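Local structure of glycoside hydrolase family 81 (Clostridium thermocellum, 6FOP) at residues H549-M554 and K596-E601; P592-Q597 and Y619-L624; N570-G575 and P611-D616. The protein probably hydrolyses beta-1,3-glucans such as laminarin, as a family 81 glycoside hydrolase of the Clostridium thermocellum cellulosome. One frame throughout, in Å; residues are numbered along the deposited sequence.

Interaction 1: H549-M554 and K596-E601. With NI (nickel (II) ion), chain B.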
loop_
_atom_site.group_PDB
_atom_site.type_symbol
_atom_site.label_atom_id
_atom_site.label_comp_id
_atom_site.label_asym_id
_atom_site.label_seq_id
_atom_site.Cartn_x
_atom_site.Cartn_y
_atom_site.Cartn_z
ATOM N N HIS A 549 -9.766 18.714 -8.732
ATOM C CA HIS A 549 -10.484 17.448 -8.868
ATOM C C HIS A 549 -10.887 16.938 -7.494
ATOM O O HIS A 549 -10.244 17.274 -6.491
ATOM C CB HIS A 549 -9.587 16.416 -9.589
ATOM C CG HIS A 549 -8.973 16.926 -10.853
ATOM N ND1 HIS A 549 -9.621 16.848 -12.068
ATOM C CD2 HIS A 549 -7.834 17.622 -11.081
ATOM C CE1 HIS A 549 -8.889 17.431 -12.996
ATOM N NE2 HIS A 549 -7.798 17.914 -12.423
ATOM N N ASN A 550 -11.864 16.030 -7.475
ATOM C CA ASN A 550 -12.322 15.319 -6.289
ATOM C C ASN A 550 -11.700 13.922 -6.119
ATOM O O ASN A 550 -12.117 13.153 -5.263
ATOM C CB ASN A 550 -13.855 15.261 -6.236
ATOM C CG ASN A 550 -14.472 14.373 -7.318
ATOM O OD1 ASN A 550 -13.837 13.482 -7.891
ATOM N ND2 ASN A 550 -15.724 14.684 -7.656
ATOM N N TYR A 551 -10.681 13.651 -6.928
ATOM C CA TYR A 551 -10.081 12.340 -7.096
ATOM C C TYR A 551 -8.644 12.555 -7.534
ATOM O O TYR A 551 -8.394 13.430 -8.356
ATOM C CB TYR A 551 -10.849 11.590 -8.186
ATOM C CG TYR A 551 -10.134 10.392 -8.799
ATOM C CD1 TYR A 551 -9.770 9.286 -8.003
ATOM C CD2 TYR A 551 -9.813 10.362 -10.140
ATOM C CE1 TYR A 551 -9.128 8.196 -8.553
ATOM C CE2 TYR A 551 -9.172 9.279 -10.695
ATOM C CZ TYR A 551 -8.847 8.180 -9.900
ATOM O OH TYR A 551 -8.250 7.091 -10.462
ATOM N N ALA A 552 -7.734 11.766 -6.965
ATOM C CA ALA A 552 -6.358 11.670 -7.449
ATOM C C ALA A 552 -6.147 10.259 -7.973
ATOM O O ALA A 552 -6.384 9.286 -7.253
ATOM C CB ALA A 552 -5.347 11.967 -6.340
ATOM N N SER A 553 -5.676 10.151 -9.211
ATOM C CA SER A 553 -5.392 8.842 -9.813
ATOM C C SER A 553 -4.020 8.280 -9.464
ATOM O O SER A 553 -3.853 7.059 -9.495
ATOM C CB SER A 553 -5.589 8.908 -11.327
ATOM O OG SER A 553 -4.913 10.003 -11.889
ATOM N N MET A 554 -3.052 9.157 -9.171
ATOM C CA MET A 554 -1.717 8.737 -8.743
ATOM C C MET A 554 -1.273 9.488 -7.508
ATOM O O MET A 554 -1.361 10.709 -7.454
ATOM C CB MET A 554 -0.686 8.889 -9.861
ATOM C CG MET A 554 -0.940 7.989 -11.018
ATOM S SD MET A 554 0.320 7.826 -12.279
ATOM C CE MET A 554 1.669 7.331 -11.298
ATOM N N LYS A 596 -21.640 9.429 -7.085
ATOM C CA LYS A 596 -22.296 10.389 -7.981
ATOM C C LYS A 596 -21.365 11.541 -8.367
ATOM O O LYS A 596 -21.204 11.833 -9.542
ATOM C CB LYS A 596 -23.594 10.899 -7.348
ATOM C CG LYS A 596 -24.394 11.846 -8.240
ATOM C CD LYS A 596 -24.720 11.211 -9.583
ATOM C CE LYS A 596 -25.931 11.812 -10.292
ATOM N NZ LYS A 596 -25.968 11.500 -11.756
ATOM N N GLN A 597 -20.702 12.150 -7.377
ATOM C CA GLN A 597 -19.781 13.260 -7.633
ATOM C C GLN A 597 -18.603 12.842 -8.505
ATOM O O GLN A 597 -18.149 13.598 -9.375
ATOM C CB GLN A 597 -19.249 13.829 -6.320
ATOM C CG GLN A 597 -20.249 14.573 -5.461
ATOM C CD GLN A 597 -19.655 14.974 -4.111
ATOM O OE1 GLN A 597 -18.916 14.219 -3.484
ATOM N NE2 GLN A 597 -19.968 16.174 -3.670
ATOM N N ASN A 598 -18.030 11.673 -8.189
ATOM C CA ASN A 598 -16.868 11.161 -8.926
ATOM C C ASN A 598 -17.244 10.892 -10.384
ATOM O O ASN A 598 -16.553 11.322 -11.325
ATOM C CB ASN A 598 -16.298 9.936 -8.187
ATOM C CG ASN A 598 -15.152 9.288 -8.914
ATOM O OD1 ASN A 598 -15.299 8.780 -10.029
ATOM N ND2 ASN A 598 -13.983 9.240 -8.257
ATOM N N TYR A 599 -18.347 10.171 -10.582
ATOM C CA TYR A 599 -18.849 9.886 -11.923
ATOM C C TYR A 599 -19.185 11.144 -12.708
ATOM O O TYR A 599 -18.799 11.253 -13.885
ATOM C CB TYR A 599 -20.040 8.939 -11.813
ATOM C CG TYR A 599 -20.693 8.538 -13.112
ATOM C CD1 TYR A 599 -20.267 7.407 -13.815
ATOM C CD2 TYR A 599 -21.792 9.231 -13.602
ATOM C CE1 TYR A 599 -20.905 7.031 -14.992
ATOM C CE2 TYR A 599 -22.445 8.830 -14.747
ATOM C CZ TYR A 599 -21.960 7.756 -15.469
ATOM O OH TYR A 599 -22.622 7.358 -16.619
ATOM N N GLU A 600 -19.844 12.108 -12.055
ATOM C CA GLU A 600 -20.192 13.361 -12.738
ATOM C C GLU A 600 -18.954 14.198 -13.071
ATOM O O GLU A 600 -18.908 14.814 -14.130
ATOM C CB GLU A 600 -21.230 14.158 -11.952
ATOM C CG GLU A 600 -22.620 13.504 -11.905
ATOM C CD GLU A 600 -23.334 13.394 -13.260
ATOM O OE1 GLU A 600 -23.149 14.266 -14.128
ATOM O OE2 GLU A 600 -24.089 12.411 -13.465
ATOM N N GLU A 601 -17.932 14.166 -12.196
ATOM C CA GLU A 601 -16.682 14.844 -12.552
ATOM C C GLU A 601 -16.078 14.203 -13.807
ATOM O O GLU A 601 -15.617 14.880 -14.721
ATOM C CB GLU A 601 -15.654 14.750 -11.424
ATOM C CG GLU A 601 -14.248 15.144 -11.864
ATOM C CD GLU A 601 -13.181 15.110 -10.789
ATOM O OE1 GLU A 601 -13.301 15.866 -9.822
ATOM O OE2 GLU A 601 -12.212 14.327 -10.929
HETATM NI NI NI B . -11.622 13.409 -12.603
#
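The E601 carboxylate meets two flat groups of the loop 549-554. Its OE2 sits at the edge of the H549 imidazole, near the ring plane, and the two side chains cross at about a right angle. The N550 amide is turned quite differently. It lies almost parallel to the carboxylate, the planes 16° apart, and the two side chains slide past each other in opposite directions. The third pair is Y551 and N598. N598 ND2 approaches the Y551 ring obliquely and comes to 3.9 Å from Y551 CB. One face of that ring has S553 N above it, toward the rim.

Two hydrogen bonds tie loop to helix. N550 N donates to E601 OE1 at 2.8 Å. This bond is nearly straight (165°) and uses the syn lone pair. N550 ND2 makes a weak bond of 3.2 Å to Q597 O, which also accepts the helical N-H of E601. With chi1 at 69°, CG of N550 stands between its backbone N and carbonyl carbon, and the amide is carried across E601 to the helix. N550 OD1 is also only 3.1 Å from E601 OE1. Both are acceptors, and no bond joins them.

E601 OE2 binds the nickel ion at 2.0 Å. H562, H574 and E605 complete the site. Two second-shell bonds hold its ligands: H549 ND1 pairs with E605 and N598 OD1 with H574. Y551 OH bonds to the backbone O of K573, next to H574 in the chain.

The carboxylate thus divides its work, one oxygen for the metal and one for a backbone N-H. The N-H and the metal together restrain the rotation of the carboxylate, and their pull may offset the closeness of N550 OD1. Metal and N-H together would stabilise the negative charge of E601.

Interaction 2: P592-Q597 and Y619-L624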
loop_
_atom_site.group_PDB
_atom_site.type_symbol
_atom_site.label_atom_id
_atom_site.label_comp_id
_atom_site.label_asym_id
_atom_site.label_seq_id
_atom_site.Cartn_x
_atom_site.Cartn_y
_atom_site.Cartn_z
ATOM N N PRO A 592 -22.296 6.833 -1.146
ATOM C CA PRO A 592 -22.959 6.860 -2.473
ATOM C C PRO A 592 -22.974 8.244 -3.127
ATOM O O PRO A 592 -22.949 8.314 -4.345
ATOM C CB PRO A 592 -24.371 6.393 -2.200
ATOM C CG PRO A 592 -24.393 5.880 -0.846
ATOM C CD PRO A 592 -23.161 6.258 -0.103
ATOM N N ASN A 593 -23.030 9.325 -2.330
ATOM C CA ASN A 593 -22.962 10.665 -2.900
ATOM C C ASN A 593 -21.620 10.911 -3.577
ATOM O O ASN A 593 -21.562 11.636 -4.561
ATOM C CB ASN A 593 -23.267 11.736 -1.846
ATOM C CG ASN A 593 -24.678 11.620 -1.299
ATOM O OD1 ASN A 593 -24.894 11.598 -0.087
ATOM N ND2 ASN A 593 -25.640 11.530 -2.195
ATOM N N TYR A 594 -20.541 10.331 -3.031
ATOM C CA TYR A 594 -19.236 10.453 -3.676
ATOM C C TYR A 594 -19.224 9.701 -5.009
ATOM O O TYR A 594 -18.639 10.181 -5.980
ATOM C CB TYR A 594 -18.066 9.987 -2.779
ATOM C CG TYR A 594 -16.737 10.158 -3.495
ATOM C CD1 TYR A 594 -16.159 11.423 -3.639
ATOM C CD2 TYR A 594 -16.094 9.072 -4.095
ATOM C CE1 TYR A 594 -14.979 11.593 -4.361
ATOM C CE2 TYR A 594 -14.915 9.233 -4.819
ATOM C CZ TYR A 594 -14.345 10.503 -4.920
ATOM O OH TYR A 594 -13.186 10.666 -5.638
ATOM N N ILE A 595 -19.856 8.520 -5.071
ATOM C CA ILE A 595 -19.954 7.809 -6.367
ATOM C C ILE A 595 -20.541 8.770 -7.438
ATOM O O ILE A 595 -20.003 8.929 -8.531
ATOM C CB ILE A 595 -20.901 6.566 -6.274
ATOM C CG1 ILE A 595 -20.420 5.476 -5.299
ATOM C CG2 ILE A 595 -21.175 5.995 -7.657
ATOM C CD1 ILE A 595 -19.210 4.741 -5.764
ATOM N N LYS A 596 -21.640 9.429 -7.085
ATOM C CA LYS A 596 -22.296 10.389 -7.981
ATOM C C LYS A 596 -21.365 11.541 -8.367
ATOM O O LYS A 596 -21.204 11.833 -9.542
ATOM C CB LYS A 596 -23.594 10.899 -7.348
ATOM C CG LYS A 596 -24.394 11.846 -8.240
ATOM C CD LYS A 596 -24.720 11.211 -9.583
ATOM C CE LYS A 596 -25.931 11.812 -10.292
ATOM N NZ LYS A 596 -25.968 11.500 -11.756
ATOM N N GLN A 597 -20.702 12.150 -7.377
ATOM C CA GLN A 597 -19.781 13.260 -7.633
ATOM C C GLN A 597 -18.603 12.842 -8.505
ATOM O O GLN A 597 -18.149 13.598 -9.375
ATOM C CB GLN A 597 -19.249 13.829 -6.320
ATOM C CG GLN A 597 -20.249 14.573 -5.461
ATOM C CD GLN A 597 -19.655 14.974 -4.111
ATOM O OE1 GLN A 597 -18.916 14.219 -3.484
ATOM N NE2 GLN A 597 -19.968 16.174 -3.670
ATOM N N TYR A 619 -20.143 1.775 -15.318
ATOM C CA TYR A 619 -21.511 1.455 -14.892
ATOM C C TYR A 619 -21.546 0.513 -13.686
ATOM O O TYR A 619 -22.464 0.621 -12.857
ATOM C CB TYR A 619 -22.343 0.908 -16.048
ATOM C CG TYR A 619 -22.518 1.846 -17.227
ATOM C CD1 TYR A 619 -22.455 3.227 -17.079
ATOM C CD2 TYR A 619 -22.766 1.339 -18.487
ATOM C CE1 TYR A 619 -22.651 4.087 -18.147
ATOM C CE2 TYR A 619 -22.946 2.190 -19.569
ATOM C CZ TYR A 619 -22.855 3.554 -19.409
ATOM O OH TYR A 619 -23.053 4.398 -20.475
ATOM N N MET A 620 -20.542 -0.364 -13.531
ATOM C CA MET A 620 -20.414 -1.124 -12.282
ATOM C C MET A 620 -20.197 -0.202 -11.089
ATOM O O MET A 620 -20.788 -0.399 -10.014
ATOM C CB MET A 620 -19.286 -2.125 -12.372
ATOM C CG MET A 620 -19.604 -3.299 -13.284
ATOM S SD MET A 620 -18.299 -4.545 -13.133
ATOM C CE MET A 620 -16.962 -3.802 -14.048
ATOM N N TYR A 621 -19.391 0.855 -11.296
ATOM C CA TYR A 621 -19.140 1.847 -10.257
ATOM C C TYR A 621 -20.408 2.653 -9.939
ATOM O O TYR A 621 -20.808 2.786 -8.775
ATOM C CB TYR A 621 -18.042 2.779 -10.739
ATOM C CG TYR A 621 -17.658 3.850 -9.766
ATOM C CD1 TYR A 621 -16.909 3.533 -8.624
ATOM C CD2 TYR A 621 -17.965 5.188 -10.005
ATOM C CE1 TYR A 621 -16.547 4.514 -7.721
ATOM C CE2 TYR A 621 -17.578 6.174 -9.108
ATOM C CZ TYR A 621 -16.873 5.833 -7.965
ATOM O OH TYR A 621 -16.474 6.842 -7.085
ATOM N N TYR A 622 -21.090 3.111 -11.007
ATOM C CA TYR A 622 -22.278 3.953 -10.852
ATOM C C TYR A 622 -23.413 3.172 -10.189
ATOM O O TYR A 622 -24.261 3.772 -9.509
ATOM C CB TYR A 622 -22.753 4.538 -12.187
ATOM C CG TYR A 622 -23.735 5.663 -12.027
ATOM C CD1 TYR A 622 -23.337 6.898 -11.526
ATOM C CD2 TYR A 622 -25.053 5.517 -12.427
ATOM C CE1 TYR A 622 -24.238 7.929 -11.358
ATOM C CE2 TYR A 622 -25.967 6.554 -12.262
ATOM C CZ TYR A 622 -25.545 7.769 -11.768
ATOM O OH TYR A 622 -26.439 8.807 -11.617
ATOM N N ALA A 623 -23.422 1.839 -10.376
ATOM C CA ALA A 623 -24.400 0.984 -9.712
ATOM C C ALA A 623 -24.301 1.008 -8.178
ATOM O O ALA A 623 -25.242 0.584 -7.518
ATOM C CB ALA A 623 -24.271 -0.447 -10.206
ATOM N N LEU A 624 -23.198 1.546 -7.624
ATOM C CA LEU A 624 -23.090 1.770 -6.185
ATOM C C LEU A 624 -23.782 3.060 -5.723
ATOM O O LEU A 624 -23.812 3.359 -4.514
ATOM C CB LEU A 624 -21.636 1.733 -5.744
ATOM C CG LEU A 624 -20.943 0.393 -5.970
ATOM C CD1 LEU A 624 -19.425 0.526 -5.896
ATOM C CD2 LEU A 624 -21.448 -0.653 -4.979
#
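I595 makes the apolar core of this contact, lying between Y621 and L624. Its CD1 stands over one face of the Y621 ring, 3.7 Å from the centroid and 28° off the ring normal, a CH-pi contact. The packing is close, with I595 CD1 only 3.3 Å from Y621 CE1. The same methyl touches L624 CB at 3.9 Å. The other branch, CG2 of I595, rests on the backbone, 3.4 Å from Y621 O and close to Y622 CA. Packing at the borders is lighter: P592 CB reaches L624 O, and Y621 OH comes obliquely to the Y594 ring, 3.6 Å from Y594 CE2.

One polar bond crosses the contact. K596 NZ donates to Y622 OH at 2.7 Å, arriving at the ring edge near its plane. The K596 chain starts out away from the second helix. A bend at chi2 (56°) helps to bring its amine back to Y622. That amine also forms a salt bridge with E600, so two oxygens hold it. The hydroxyl of Y594 is used differently, for a hydrogen bond to the backbone O of N550.

P592 faces L624 while I595 faces Y622, so the two segments run antiparallel. Helices 592-606 and 615-622 follow each other in the chain and pack as a helical hairpin, consistent with the (alpha/alpha)6 fold of the six-hairpin glycosidase clan, to which this C-terminal domain belongs.

Interaction 3: N570-G575 and P611-D616. With NI (nickel (II) ion), chain B.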
loop_
_atom_site.group_PDB
_atom_site.type_symbol
_atom_site.label_atom_id
_atom_site.label_comp_id
_atom_site.label_asym_id
_atom_site.label_seq_id
_atom_site.Cartn_x
_atom_site.Cartn_y
_atom_site.Cartn_z
ATOM N N ASN A 570 -10.530 10.497 -19.486
ATOM C CA ASN A 570 -10.814 10.703 -18.070
ATOM C C ASN A 570 -11.630 9.560 -17.459
ATOM O O ASN A 570 -11.545 9.308 -16.248
ATOM C CB ASN A 570 -11.433 12.087 -17.822
ATOM C CG ASN A 570 -10.446 13.205 -18.078
ATOM O OD1 ASN A 570 -10.433 13.859 -19.145
ATOM N ND2 ASN A 570 -9.566 13.371 -17.157
ATOM N N SER A 571 -12.364 8.825 -18.295
ATOM C CA SER A 571 -12.969 7.575 -17.839
ATOM C C SER A 571 -11.910 6.551 -17.425
ATOM O O SER A 571 -12.046 5.905 -16.370
ATOM C CB SER A 571 -13.913 7.009 -18.877
ATOM O OG SER A 571 -14.467 5.801 -18.409
ATOM N N GLU A 572 -10.880 6.382 -18.256
ATOM C CA GLU A 572 -9.754 5.530 -17.878
ATOM C C GLU A 572 -9.040 6.049 -16.615
ATOM O O GLU A 572 -8.715 5.267 -15.724
ATOM C CB GLU A 572 -8.762 5.368 -19.034
ATOM C CG GLU A 572 -9.369 4.584 -20.195
ATOM C CD GLU A 572 -8.528 4.667 -21.438
ATOM O OE1 GLU A 572 -7.636 3.811 -21.594
ATOM O OE2 GLU A 572 -8.756 5.603 -22.252
ATOM N N LYS A 573 -8.848 7.368 -16.515
ATOM C CA LYS A 573 -8.161 7.902 -15.359
ATOM C C LYS A 573 -8.903 7.565 -14.066
ATOM O O LYS A 573 -8.277 7.196 -13.067
ATOM C CB LYS A 573 -7.955 9.411 -15.476
ATOM C CG LYS A 573 -7.013 9.815 -16.595
ATOM C CD LYS A 573 -6.749 11.308 -16.616
ATOM C CE LYS A 573 -5.954 11.688 -17.851
ATOM N NZ LYS A 573 -5.563 13.112 -17.867
ATOM N N HIS A 574 -10.229 7.677 -14.073
ATOM C CA HIS A 574 -11.050 7.304 -12.913
ATOM C C HIS A 574 -11.087 5.771 -12.709
ATOM O O HIS A 574 -10.972 5.282 -11.577
ATOM C CB HIS A 574 -12.462 7.878 -13.096
ATOM C CG HIS A 574 -12.560 9.322 -12.726
ATOM N ND1 HIS A 574 -13.334 9.770 -11.689
ATOM C CD2 HIS A 574 -11.922 10.405 -13.209
ATOM C CE1 HIS A 574 -13.195 11.068 -11.561
ATOM N NE2 HIS A 574 -12.351 11.479 -12.478
ATOM N N GLY A 575 -11.213 5.029 -13.817
ATOM C CA GLY A 575 -11.422 3.589 -13.742
ATOM C C GLY A 575 -10.248 2.789 -13.205
ATOM O O GLY A 575 -10.453 1.669 -12.694
ATOM N N PRO A 611 -19.950 7.760 -20.251
ATOM C CA PRO A 611 -18.498 7.528 -20.410
ATOM C C PRO A 611 -18.134 7.240 -21.858
ATOM O O PRO A 611 -18.889 6.535 -22.535
ATOM C CB PRO A 611 -18.226 6.289 -19.559
ATOM C CG PRO A 611 -19.428 6.118 -18.700
ATOM C CD PRO A 611 -20.579 6.756 -19.382
ATOM N N PRO A 612 -17.049 7.812 -22.374
ATOM C CA PRO A 612 -16.702 7.535 -23.786
ATOM C C PRO A 612 -16.189 6.118 -24.017
ATOM O O PRO A 612 -16.271 5.595 -25.134
ATOM C CB PRO A 612 -15.619 8.581 -24.079
ATOM C CG PRO A 612 -14.988 8.814 -22.743
ATOM C CD PRO A 612 -16.148 8.820 -21.787
ATOM N N ASN A 613 -15.623 5.548 -22.959
ATOM C CA ASN A 613 -15.040 4.233 -22.971
ATOM C C ASN A 613 -14.996 3.677 -21.539
ATOM O O ASN A 613 -15.398 4.364 -20.594
ATOM C CB ASN A 613 -13.668 4.219 -23.677
ATOM C CG ASN A 613 -12.588 4.971 -22.933
ATOM O OD1 ASN A 613 -12.853 5.784 -22.046
ATOM N ND2 ASN A 613 -11.369 4.695 -23.307
ATOM N N TRP A 614 -14.590 2.422 -21.398
ATOM C CA TRP A 614 -14.708 1.696 -20.118
ATOM C C TRP A 614 -16.083 1.862 -19.485
ATOM O O TRP A 614 -16.235 2.001 -18.270
ATOM C CB TRP A 614 -13.584 2.073 -19.141
ATOM C CG TRP A 614 -12.255 1.513 -19.497
ATOM C CD1 TRP A 614 -11.883 0.887 -20.658
ATOM C CD2 TRP A 614 -11.071 1.529 -18.665
ATOM N NE1 TRP A 614 -10.565 0.513 -20.593
ATOM C CE2 TRP A 614 -10.036 0.918 -19.400
ATOM C CE3 TRP A 614 -10.801 2.007 -17.390
ATOM C CZ2 TRP A 614 -8.737 0.771 -18.893
ATOM C CZ3 TRP A 614 -9.517 1.859 -16.881
ATOM C CH2 TRP A 614 -8.501 1.253 -17.640
ATOM N N LYS A 615 -17.114 1.780 -20.349
ATOM C CA LYS A 615 -18.478 1.952 -19.851
ATOM C C LYS A 615 -18.863 0.840 -18.868
ATOM O O LYS A 615 -19.618 1.084 -17.926
ATOM C CB LYS A 615 -19.489 1.929 -20.991
ATOM C CG LYS A 615 -19.517 3.165 -21.874
ATOM C CD LYS A 615 -20.615 3.004 -22.930
ATOM C CE LYS A 615 -20.972 4.300 -23.628
ATOM N NZ LYS A 615 -19.871 4.733 -24.520
ATOM N N ASP A 616 -18.364 -0.385 -19.110
ATOM C CA ASP A 616 -18.598 -1.491 -18.160
ATOM C C ASP A 616 -18.089 -1.171 -16.747
ATOM O O ASP A 616 -18.836 -1.265 -15.768
ATOM C CB ASP A 616 -18.056 -2.840 -18.643
ATOM C CG ASP A 616 -16.607 -2.816 -19.126
ATOM O OD1 ASP A 616 -15.982 -1.732 -19.288
ATOM O OD2 ASP A 616 -16.078 -3.922 -19.331
HETATM NI NI NI B . -11.622 13.409 -12.603
#
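E572 OE2 is gripped by two N-H groups, the side-chain amide of N613 and the backbone N of T569. Helix 570-575 here meets the loop leading to the N-cap of helix 615-622, in a domain of the six-hairpin glycosidase clan. The bond from N613 ND2 is 3.0 Å long. It lies in the amide plane of N613 but meets the oxygen 68° out of the carboxylate plane. E572 OE1 is taken by W566, and N613 OD1 pairs with T569, so both oxygens of E572, and both the oxygen and the nitrogen of the N613 amide, have partners.

The loop ends at W614, the N-cap residue, whose positive phi (47°) turns the chain into the helix.

W614 lies against helix 570-575. E572 CG sits over the centre of its six-membered ring, a CH-pi contact of 3.8 Å to the centroid. At the ring edge, G575 C is 3.9 Å from W614 CZ3, and G575 has no side chain to keep the indole off. The same short helix carries H574, whose NE2 binds the nickel ion at 2.1 Å.

S571 secures the loop backbone. Its OG donates to N613 O at 2.8 Å, coming in 37° above the carbonyl plane.

The three interactions lie close together in the C-terminal domain, their centres about 10 to 13 Å apart. Interactions 1 and 2 share helix 592-606, including K596 and Q597. Interactions 2 and 3 share helix 615-622. Along the chain the order is loop 549-554, helix 570-575, helix 592-606, then helix 615-622 with the loop before it. Interactions 1 and 3 meet at the nickel ion, to which each supplies a ligand. Interaction 2 is set back from the metal and packs the two later helices together. The nickel site joins two helices, 570-575 and 592-606, and H562 from the chain before them. Y621 OH of interaction 2 packs against N598 of interaction 1, and Y619 touches P611 of interaction 3.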